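PDB 6TRI: MOR from Lactococcus phage TP901-1, which probably acts as the phage's modulator of repression, a small helical protein of helix-turn-helix type that is seen here bound to another protein chain. Local coordinates for residues Y5-L11 against L39-W45; F24-M28 against K52-L57. All coordinates share one frame; numbering follows the deposited sequence.

Interaction 1 (Y5-L11 against L39-W45); sequences YDYSSLL and LNDKVTW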
ATOM      1  N   TYR B   5       5.690  -9.761  -4.075  1.00 62.79           N
ATOM      2  CA  TYR B   5       4.243  -9.826  -3.919  1.00 63.17           C
ATOM      3  C   TYR B   5       3.614 -10.790  -4.921  1.00 67.77           C
ATOM      4  O   TYR B   5       3.942 -10.777  -6.107  1.00 66.57           O
ATOM      5  CB  TYR B   5       3.618  -8.438  -4.067  1.00 57.98           C
ATOM      6  CG  TYR B   5       4.173  -7.414  -3.107  1.00 59.31           C
ATOM      7  CD1 TYR B   5       3.719  -7.343  -1.795  1.00 64.03           C
ATOM      8  CD2 TYR B   5       5.149  -6.512  -3.512  1.00 57.87           C
ATOM      9  CE1 TYR B   5       4.227  -6.406  -0.912  1.00 67.15           C
ATOM     10  CE2 TYR B   5       5.661  -5.571  -2.638  1.00 55.06           C
ATOM     11  CZ  TYR B   5       5.197  -5.520  -1.341  1.00 60.17           C
ATOM     12  OH  TYR B   5       5.708  -4.583  -0.472  1.00 66.26           O
ATOM     13  N   ASP B   6       2.708 -11.623  -4.424  1.00 71.27           N
ATOM     14  CA  ASP B   6       1.980 -12.571  -5.256  1.00 67.37           C
ATOM     15  C   ASP B   6       0.735 -11.901  -5.833  1.00 62.28           C
ATOM     16  O   ASP B   6      -0.240 -11.671  -5.117  1.00 64.15           O
ATOM     17  CB  ASP B   6       1.601 -13.808  -4.435  1.00 76.19           C
ATOM     18  CG  ASP B   6       1.220 -14.995  -5.298  1.00 91.92           C
ATOM     19  OD1 ASP B   6       1.707 -16.111  -5.017  1.00100.45           O
ATOM     20  OD2 ASP B   6       0.429 -14.817  -6.247  1.00 95.25           O
ATOM     21  N   TYR B   7       0.770 -11.585  -7.125  1.00 46.20           N
ATOM     22  CA  TYR B   7      -0.341 -10.881  -7.760  1.00 46.73           C
ATOM     23  C   TYR B   7      -1.293 -11.806  -8.512  1.00 50.74           C
ATOM     24  O   TYR B   7      -1.978 -11.363  -9.432  1.00 52.75           O
ATOM     25  CB  TYR B   7       0.177  -9.818  -8.733  1.00 51.22           C
ATOM     26  CG  TYR B   7       1.033  -8.746  -8.101  1.00 52.15           C
ATOM     27  CD1 TYR B   7       0.496  -7.844  -7.194  1.00 47.81           C
ATOM     28  CD2 TYR B   7       2.375  -8.621  -8.434  1.00 49.51           C
ATOM     29  CE1 TYR B   7       1.276  -6.857  -6.621  1.00 50.42           C
ATOM     30  CE2 TYR B   7       3.161  -7.638  -7.868  1.00 55.29           C
ATOM     31  CZ  TYR B   7       2.609  -6.759  -6.963  1.00 47.51           C
ATOM     32  OH  TYR B   7       3.394  -5.783  -6.400  1.00 45.33           O
ATOM     33  N   SER B   8      -1.340 -13.078  -8.124  1.00 48.69           N
ATOM     34  CA  SER B   8      -2.208 -14.045  -8.793  1.00 54.11           C
ATOM     35  C   SER B   8      -3.655 -13.570  -8.834  1.00 56.84           C
ATOM     36  O   SER B   8      -4.239 -13.443  -9.909  1.00 55.52           O
ATOM     37  CB  SER B   8      -2.135 -15.409  -8.106  1.00 57.08           C
ATOM     38  OG  SER B   8      -0.878 -16.025  -8.326  1.00 67.28           O
ATOM     39  N   SER B   9      -4.222 -13.300  -7.660  1.00 57.09           N
ATOM     40  CA  SER B   9      -5.606 -12.844  -7.555  1.00 52.10           C
ATOM     41  C   SER B   9      -5.849 -11.575  -8.369  1.00 52.64           C
ATOM     42  O   SER B   9      -6.875 -11.445  -9.040  1.00 52.40           O
ATOM     43  CB  SER B   9      -5.981 -12.602  -6.092  1.00 51.49           C
ATOM     44  OG  SER B   9      -5.913 -13.801  -5.342  1.00 56.42           O
ATOM     45  N   LEU B  10      -4.900 -10.644  -8.306  1.00 39.80           N
ATOM     46  CA  LEU B  10      -5.013  -9.378  -9.021  1.00 42.18           C
ATOM     47  C   LEU B  10      -5.079  -9.597 -10.529  1.00 46.23           C
ATOM     48  O   LEU B  10      -5.880  -8.969 -11.220  1.00 53.25           O
ATOM     49  CB  LEU B  10      -3.841  -8.458  -8.671  1.00 39.84           C
ATOM     50  CG  LEU B  10      -3.800  -7.101  -9.380  1.00 47.52           C
ATOM     51  CD1 LEU B  10      -5.077  -6.317  -9.132  1.00 37.54           C
ATOM     52  CD2 LEU B  10      -2.586  -6.297  -8.939  1.00 51.02           C
ATOM     53  N   LEU B  11      -4.239 -10.498 -11.032  1.00 50.38           N
ATOM     54  CA  LEU B  11      -4.207 -10.799 -12.459  1.00 48.71           C
ATOM     55  C   LEU B  11      -5.520 -11.415 -12.918  1.00 51.47           C
ATOM     56  O   LEU B  11      -5.908 -11.277 -14.076  1.00 63.77           O
ATOM     57  CB  LEU B  11      -3.042 -11.737 -12.788  1.00 42.31           C
ATOM     58  CG  LEU B  11      -1.642 -11.164 -12.548  1.00 41.81           C
ATOM     59  CD1 LEU B  11      -0.573 -12.220 -12.780  1.00 57.82           C
ATOM     60  CD2 LEU B  11      -1.402  -9.950 -13.424  1.00 41.69           C
ATOM     61  N   LEU B  39       3.319  -5.364 -12.298  1.00 40.44           N
ATOM     62  CA  LEU B  39       2.710  -6.685 -12.175  1.00 38.26           C
ATOM     63  C   LEU B  39       3.773  -7.771 -12.101  1.00 33.76           C
ATOM     64  O   LEU B  39       3.498  -8.894 -11.676  1.00 47.23           O
ATOM     65  CB  LEU B  39       1.765  -6.957 -13.345  1.00 38.48           C
ATOM     66  CG  LEU B  39       0.526  -6.065 -13.416  1.00 36.98           C
ATOM     67  CD1 LEU B  39      -0.321  -6.416 -14.631  1.00 35.65           C
ATOM     68  CD2 LEU B  39      -0.284  -6.194 -12.143  1.00 38.76           C
ATOM     69  N   ASN B  40       4.987  -7.435 -12.522  1.00 38.63           N
ATOM     70  CA  ASN B  40       6.093  -8.380 -12.481  1.00 47.08           C
ATOM     71  C   ASN B  40       7.070  -8.036 -11.365  1.00 49.47           C
ATOM     72  O   ASN B  40       8.220  -8.476 -11.371  1.00 47.19           O
ATOM     73  CB  ASN B  40       6.806  -8.421 -13.831  1.00 47.13           C
ATOM     74  CG  ASN B  40       5.947  -9.040 -14.919  1.00 51.81           C
ATOM     75  OD1 ASN B  40       5.969 -10.252 -15.128  1.00 58.76           O
ATOM     76  ND2 ASN B  40       5.172  -8.209 -15.609  1.00 48.77           N
ATOM     77  N   ASP B  41       6.588  -7.236 -10.418  1.00 53.19           N
ATOM     78  CA  ASP B  41       7.293  -6.949  -9.172  1.00 58.85           C
ATOM     79  C   ASP B  41       8.703  -6.390  -9.374  1.00 57.84           C
ATOM     80  O   ASP B  41       9.603  -6.650  -8.577  1.00 65.64           O
ATOM     81  CB  ASP B  41       7.357  -8.214  -8.311  1.00 71.19           C
ATOM     82  CG  ASP B  41       7.454  -7.909  -6.833  1.00 93.18           C
ATOM     83  OD1 ASP B  41       6.696  -7.040  -6.350  1.00 92.43           O
ATOM     84  OD2 ASP B  41       8.293  -8.532  -6.154  1.00111.82           O
ATOM     85  N   LYS B  42       8.894  -5.624 -10.442  1.00 59.25           N
ATOM     86  CA  LYS B  42      10.157  -4.929 -10.657  1.00 61.89           C
ATOM     87  C   LYS B  42      10.077  -3.512 -10.097  1.00 64.71           C
ATOM     88  O   LYS B  42      11.074  -2.950  -9.645  1.00 60.28           O
ATOM     89  CB  LYS B  42      10.516  -4.892 -12.142  1.00 48.76           C
ATOM     90  CG  LYS B  42      10.890  -6.240 -12.735  1.00 58.07           C
ATOM     91  CD  LYS B  42      11.422  -6.072 -14.148  1.00 66.30           C
ATOM     92  CE  LYS B  42      11.809  -7.402 -14.769  1.00 75.19           C
ATOM     93  NZ  LYS B  42      12.351  -7.217 -16.145  1.00 69.26           N
ATOM     94  N   VAL B  43       8.877  -2.941 -10.140  1.00 60.35           N
ATOM     95  CA  VAL B  43       8.638  -1.598  -9.627  1.00 54.06           C
ATOM     96  C   VAL B  43       7.468  -1.611  -8.655  1.00 43.12           C
ATOM     97  O   VAL B  43       6.404  -2.150  -8.958  1.00 57.84           O
ATOM     98  CB  VAL B  43       8.352  -0.595 -10.761  1.00 56.07           C
ATOM     99  CG1 VAL B  43       8.064   0.782 -10.192  1.00 49.39           C
ATOM    100  CG2 VAL B  43       9.523  -0.538 -11.728  1.00 54.18           C
ATOM    101  N   THR B  44       7.674  -1.017  -7.485  1.00 49.44           N
ATOM    102  CA  THR B  44       6.649  -0.976  -6.452  1.00 39.77           C
ATOM    103  C   THR B  44       5.441  -0.152  -6.894  1.00 50.19           C
ATOM    104  O   THR B  44       5.562   0.748  -7.724  1.00 53.56           O
ATOM    105  CB  THR B  44       7.212  -0.404  -5.139  1.00 46.59           C
ATOM    106  OG1 THR B  44       6.189  -0.404  -4.137  1.00 58.57           O
ATOM    107  CG2 THR B  44       7.718   1.016  -5.343  1.00 51.79           C
ATOM    108  N   TRP B  45       4.273  -0.475  -6.344  1.00 47.46           N
ATOM    109  CA  TRP B  45       3.045   0.260  -6.641  1.00 47.07           C
ATOM    110  C   TRP B  45       2.981   1.579  -5.877  1.00 49.81           C
ATOM    111  O   TRP B  45       3.277   1.629  -4.683  1.00 52.27           O
ATOM    112  CB  TRP B  45       1.814  -0.584  -6.302  1.00 43.14           C
ATOM    113  CG  TRP B  45       1.538  -1.693  -7.268  1.00 47.97           C
ATOM    114  CD1 TRP B  45       2.168  -2.902  -7.333  1.00 47.79           C
ATOM    115  CD2 TRP B  45       0.545  -1.701  -8.299  1.00 44.03           C
ATOM    116  NE1 TRP B  45       1.636  -3.659  -8.348  1.00 47.29           N
ATOM    117  CE2 TRP B  45       0.638  -2.945  -8.956  1.00 45.53           C
ATOM    118  CE3 TRP B  45      -0.410  -0.777  -8.734  1.00 46.18           C
ATOM    119  CZ2 TRP B  45      -0.189  -3.288 -10.024  1.00 48.93           C
ATOM    120  CZ3 TRP B  45      -1.229  -1.119  -9.793  1.00 59.49           C
ATOM    121  CH2 TRP B  45      -1.113  -2.362 -10.427  1.00 59.55           C
TER
HETATM  122  O   HOH W   1       5.062  -4.758  -8.003  1.00 51.14           O
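Y7 and W45 form the tight centre of this contact. The tyrosine ring lies 5.2 Å, centroid to centroid, from the five-membered ring of the indole, in an oblique pair with the planes tilted by 56°. The phenol oxygen arrives at the indole edge, with Y7 OH 3.3 Å from W45 CD1. A chi1 of -60°, which sets CG of Y7 beside its own backbone N, carries the ring across to the loop, where Y7 CD2 comes within 3.4 Å of L39 O. On the indole's six-membered-ring side, L10 CD2 touches both L39 CD2 (3.9 Å) and W45 CZ2, closing the apolar end. Packing is looser toward the outside. L11 is exposed and reaches L39 CD1 with its CD2 alone, while D41 meets Y5 edge-on: its OD1 lies in the ring plane, 3.3 Å from Y5 CD2, and the carboxylate stands nearly perpendicular to the ring, at 89°. A bound sulfate ion lies near D41. A Schellman motif ends helix 32-39, with D41, at positive phi, as its C-prime residue. On the polar side, a water lies between Y7 OH and V43 O, 3.1 Å from the carbonyl oxygen, though its unusually close approach to the phenol makes the details of this bridge doubtful. The hydroxyls of Y5 and Y7 also hydrogen-bond polar side chains of the chain of another protein, so this polar side faces that protein. The contact thus ties the N-terminal approach to helix 8-17, with Y7 at its N-cap position, to the loop between helices 32-39 and 47-57; L10 and W45 both reach F68 of helix 64-68, and W45 also packs on I50 of helix 47-57.

Interaction 2 (F24-M28 against K52-L57); sequences FAIAM and KAVHVL
Helices 24-28 and 52-57 run at 117° to each other with axes 10.3 Å apart at closest approach, A27 facing V56 and M28 facing K52 across the gap. M28 fills the middle: its chain, bent at chi2 and chi3, brings SD to 3.6 Å from A53 N and leaves CE beside K52 CB. The same residue's CG rests over one face of the F24 ring, 3.5 Å above the plane, toward the rim of the ring. With CG anti to the backbone N (chi1 180°), F24 points its ring at the opposite helix, where V56 CG1 and A53 CB lie at the edge and L57 CD1 approaches CE1 at 3.9 Å. Nearer the surface, A27 CB meets V56 CG1 at 3.8 Å. There the K52 chain passes M28 O (CD at 3.4 Å) and bends at its last torsion, and NZ donates to A27 O (2.9 Å, in the carbonyl plane, C=O...N angle 154°). A thioether, an aromatic ring and aliphatic groups therefore supply the buried contact, while one lysine satisfies a carbonyl at the C-terminal end of helix 21-28, where a positive charge would probably suit the helix dipole.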
ATOM      1  N   PHE B  24      -6.049  -2.628 -19.225  1.00 41.74           N
ATOM      2  CA  PHE B  24      -5.927  -2.223 -17.834  1.00 39.09           C
ATOM      3  C   PHE B  24      -5.061  -0.975 -17.710  1.00 49.17           C
ATOM      4  O   PHE B  24      -5.386  -0.058 -16.955  1.00 54.50           O
ATOM      5  CB  PHE B  24      -5.347  -3.363 -16.997  1.00 38.39           C
ATOM      6  CG  PHE B  24      -5.178  -3.021 -15.546  1.00 47.29           C
ATOM      7  CD1 PHE B  24      -6.262  -2.616 -14.787  1.00 39.61           C
ATOM      8  CD2 PHE B  24      -3.937  -3.113 -14.939  1.00 48.92           C
ATOM      9  CE1 PHE B  24      -6.112  -2.300 -13.450  1.00 41.27           C
ATOM     10  CE2 PHE B  24      -3.781  -2.802 -13.600  1.00 39.10           C
ATOM     11  CZ  PHE B  24      -4.870  -2.394 -12.856  1.00 39.75           C
ATOM     12  N   ALA B  25      -3.966  -0.945 -18.464  1.00 47.79           N
ATOM     13  CA  ALA B  25      -3.056   0.196 -18.474  1.00 39.81           C
ATOM     14  C   ALA B  25      -3.783   1.483 -18.846  1.00 43.30           C
ATOM     15  O   ALA B  25      -3.674   2.492 -18.149  1.00 46.10           O
ATOM     16  CB  ALA B  25      -1.909  -0.054 -19.435  1.00 48.61           C
ATOM     17  N   ILE B  26      -4.522   1.435 -19.950  1.00 42.23           N
ATOM     18  CA  ILE B  26      -5.310   2.573 -20.411  1.00 50.25           C
ATOM     19  C   ILE B  26      -6.310   3.029 -19.350  1.00 52.24           C
ATOM     20  O   ILE B  26      -6.491   4.227 -19.128  1.00 68.13           O
ATOM     21  CB  ILE B  26      -6.069   2.237 -21.712  1.00 55.63           C
ATOM     22  CG1 ILE B  26      -5.097   1.737 -22.783  1.00 63.94           C
ATOM     23  CG2 ILE B  26      -6.849   3.447 -22.209  1.00 54.99           C
ATOM     24  CD1 ILE B  26      -3.999   2.719 -23.123  1.00 69.35           C
ATOM     25  N   ALA B  27      -6.949   2.067 -18.690  1.00 46.81           N
ATOM     26  CA  ALA B  27      -7.930   2.363 -17.650  1.00 53.95           C
ATOM     27  C   ALA B  27      -7.274   3.004 -16.426  1.00 54.57           C
ATOM     28  O   ALA B  27      -7.902   3.785 -15.710  1.00 50.60           O
ATOM     29  CB  ALA B  27      -8.677   1.092 -17.250  1.00 35.74           C
ATOM     30  N   MET B  28      -6.008   2.672 -16.198  1.00 52.26           N
ATOM     31  CA  MET B  28      -5.259   3.208 -15.068  1.00 47.30           C
ATOM     32  C   MET B  28      -4.609   4.548 -15.397  1.00 51.19           C
ATOM     33  O   MET B  28      -4.166   5.268 -14.502  1.00 52.13           O
ATOM     34  CB  MET B  28      -4.188   2.210 -14.629  1.00 42.08           C
ATOM     35  CG  MET B  28      -4.744   0.945 -14.011  1.00 36.82           C
ATOM     36  SD  MET B  28      -5.270   1.240 -12.320  1.00 57.31           S
ATOM     37  CE  MET B  28      -3.717   1.765 -11.603  1.00 76.78           C
ATOM     38  N   LYS B  52      -6.601   3.611  -7.528  1.00 55.32           N
ATOM     39  CA  LYS B  52      -7.249   3.664  -8.832  1.00 57.05           C
ATOM     40  C   LYS B  52      -7.580   2.257  -9.316  1.00 50.86           C
ATOM     41  O   LYS B  52      -8.620   2.032  -9.931  1.00 62.31           O
ATOM     42  CB  LYS B  52      -6.368   4.390  -9.852  1.00 63.04           C
ATOM     43  CG  LYS B  52      -7.150   5.007 -11.003  1.00 73.45           C
ATOM     44  CD  LYS B  52      -6.255   5.841 -11.908  1.00 79.12           C
ATOM     45  CE  LYS B  52      -7.054   6.510 -13.021  1.00 75.44           C
ATOM     46  NZ  LYS B  52      -8.186   5.666 -13.504  1.00 65.59           N
ATOM     47  N   ALA B  53      -6.688   1.315  -9.027  1.00 40.81           N
ATOM     48  CA  ALA B  53      -6.918  -0.085  -9.357  1.00 48.93           C
ATOM     49  C   ALA B  53      -8.172  -0.611  -8.662  1.00 47.89           C
ATOM     50  O   ALA B  53      -8.925  -1.399  -9.233  1.00 48.68           O
ATOM     51  CB  ALA B  53      -5.707  -0.921  -8.976  1.00 46.01           C
ATOM     52  N   VAL B  54      -8.391  -0.164  -7.429  1.00 43.30           N
ATOM     53  CA  VAL B  54      -9.577  -0.541  -6.666  1.00 36.91           C
ATOM     54  C   VAL B  54     -10.834  -0.001  -7.333  1.00 39.86           C
ATOM     55  O   VAL B  54     -11.851  -0.690  -7.417  1.00 59.26           O
ATOM     56  CB  VAL B  54      -9.500  -0.026  -5.213  1.00 46.52           C
ATOM     57  CG1 VAL B  54     -10.811  -0.281  -4.475  1.00 54.79           C
ATOM     58  CG2 VAL B  54      -8.342  -0.679  -4.487  1.00 45.73           C
ATOM     59  N   HIS B  55     -10.752   1.235  -7.814  1.00 43.52           N
ATOM     60  CA  HIS B  55     -11.853   1.864  -8.535  1.00 47.62           C
ATOM     61  C   HIS B  55     -12.123   1.173  -9.868  1.00 54.77           C
ATOM     62  O   HIS B  55     -13.270   0.868 -10.202  1.00 60.61           O
ATOM     63  CB  HIS B  55     -11.551   3.344  -8.770  1.00 39.93           C
ATOM     64  CG  HIS B  55     -12.564   4.041  -9.626  1.00 48.25           C
ATOM     65  ND1 HIS B  55     -13.891   4.146  -9.273  1.00 56.15           N
ATOM     66  CD2 HIS B  55     -12.439   4.673 -10.817  1.00 55.97           C
ATOM     67  CE1 HIS B  55     -14.542   4.813 -10.212  1.00 62.20           C
ATOM     68  NE2 HIS B  55     -13.683   5.142 -11.159  1.00 63.94           N
ATOM     69  N   VAL B  56     -11.057   0.927 -10.624  1.00 49.23           N
ATOM     70  CA  VAL B  56     -11.158   0.351 -11.961  1.00 53.60           C
ATOM     71  C   VAL B  56     -11.638  -1.100 -11.939  1.00 48.99           C
ATOM     72  O   VAL B  56     -12.513  -1.487 -12.715  1.00 45.73           O
ATOM     73  CB  VAL B  56      -9.802   0.426 -12.697  1.00 56.41           C
ATOM     74  CG1 VAL B  56      -9.834  -0.397 -13.976  1.00 60.87           C
ATOM     75  CG2 VAL B  56      -9.440   1.873 -12.995  1.00 39.18           C
ATOM     76  N   LEU B  57     -11.068  -1.899 -11.042  1.00 45.10           N
ATOM     77  CA  LEU B  57     -11.402  -3.320 -10.967  1.00 48.43           C
ATOM     78  C   LEU B  57     -12.586  -3.590 -10.042  1.00 52.56           C
ATOM     79  O   LEU B  57     -13.046  -4.730  -9.929  1.00 55.98           O
ATOM     80  CB  LEU B  57     -10.181  -4.115 -10.509  1.00 34.49           C
ATOM     81  CG  LEU B  57      -8.990  -4.017 -11.463  1.00 42.11           C
ATOM     82  CD1 LEU B  57      -7.752  -4.630 -10.838  1.00 44.11           C
ATOM     83  CD2 LEU B  57      -9.318  -4.689 -12.790  1.00 35.89           C
TER

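In the fold
The two contacts lie on opposite sides of the chain's centre, their own centres about 14 Å apart, yet touch: L10 CD1 lies 3.6 Å from L57 CD1, and the W45 indole reaches F24 and M28. Both are partly buried, but they differ in kind. Interaction 1 couples an N-terminal segment to a loop, mixing apolar packing with water and carboxylate contacts, and its polar side continues to the partner protein. Interaction 2 is helix against helix, largely apolar, with a lysine-to-carbonyl bond at its margin. Their segments alternate along the chain, so each contact spans a segment of the other, within a strand-free fold consistent with the helix-turn-helix clan.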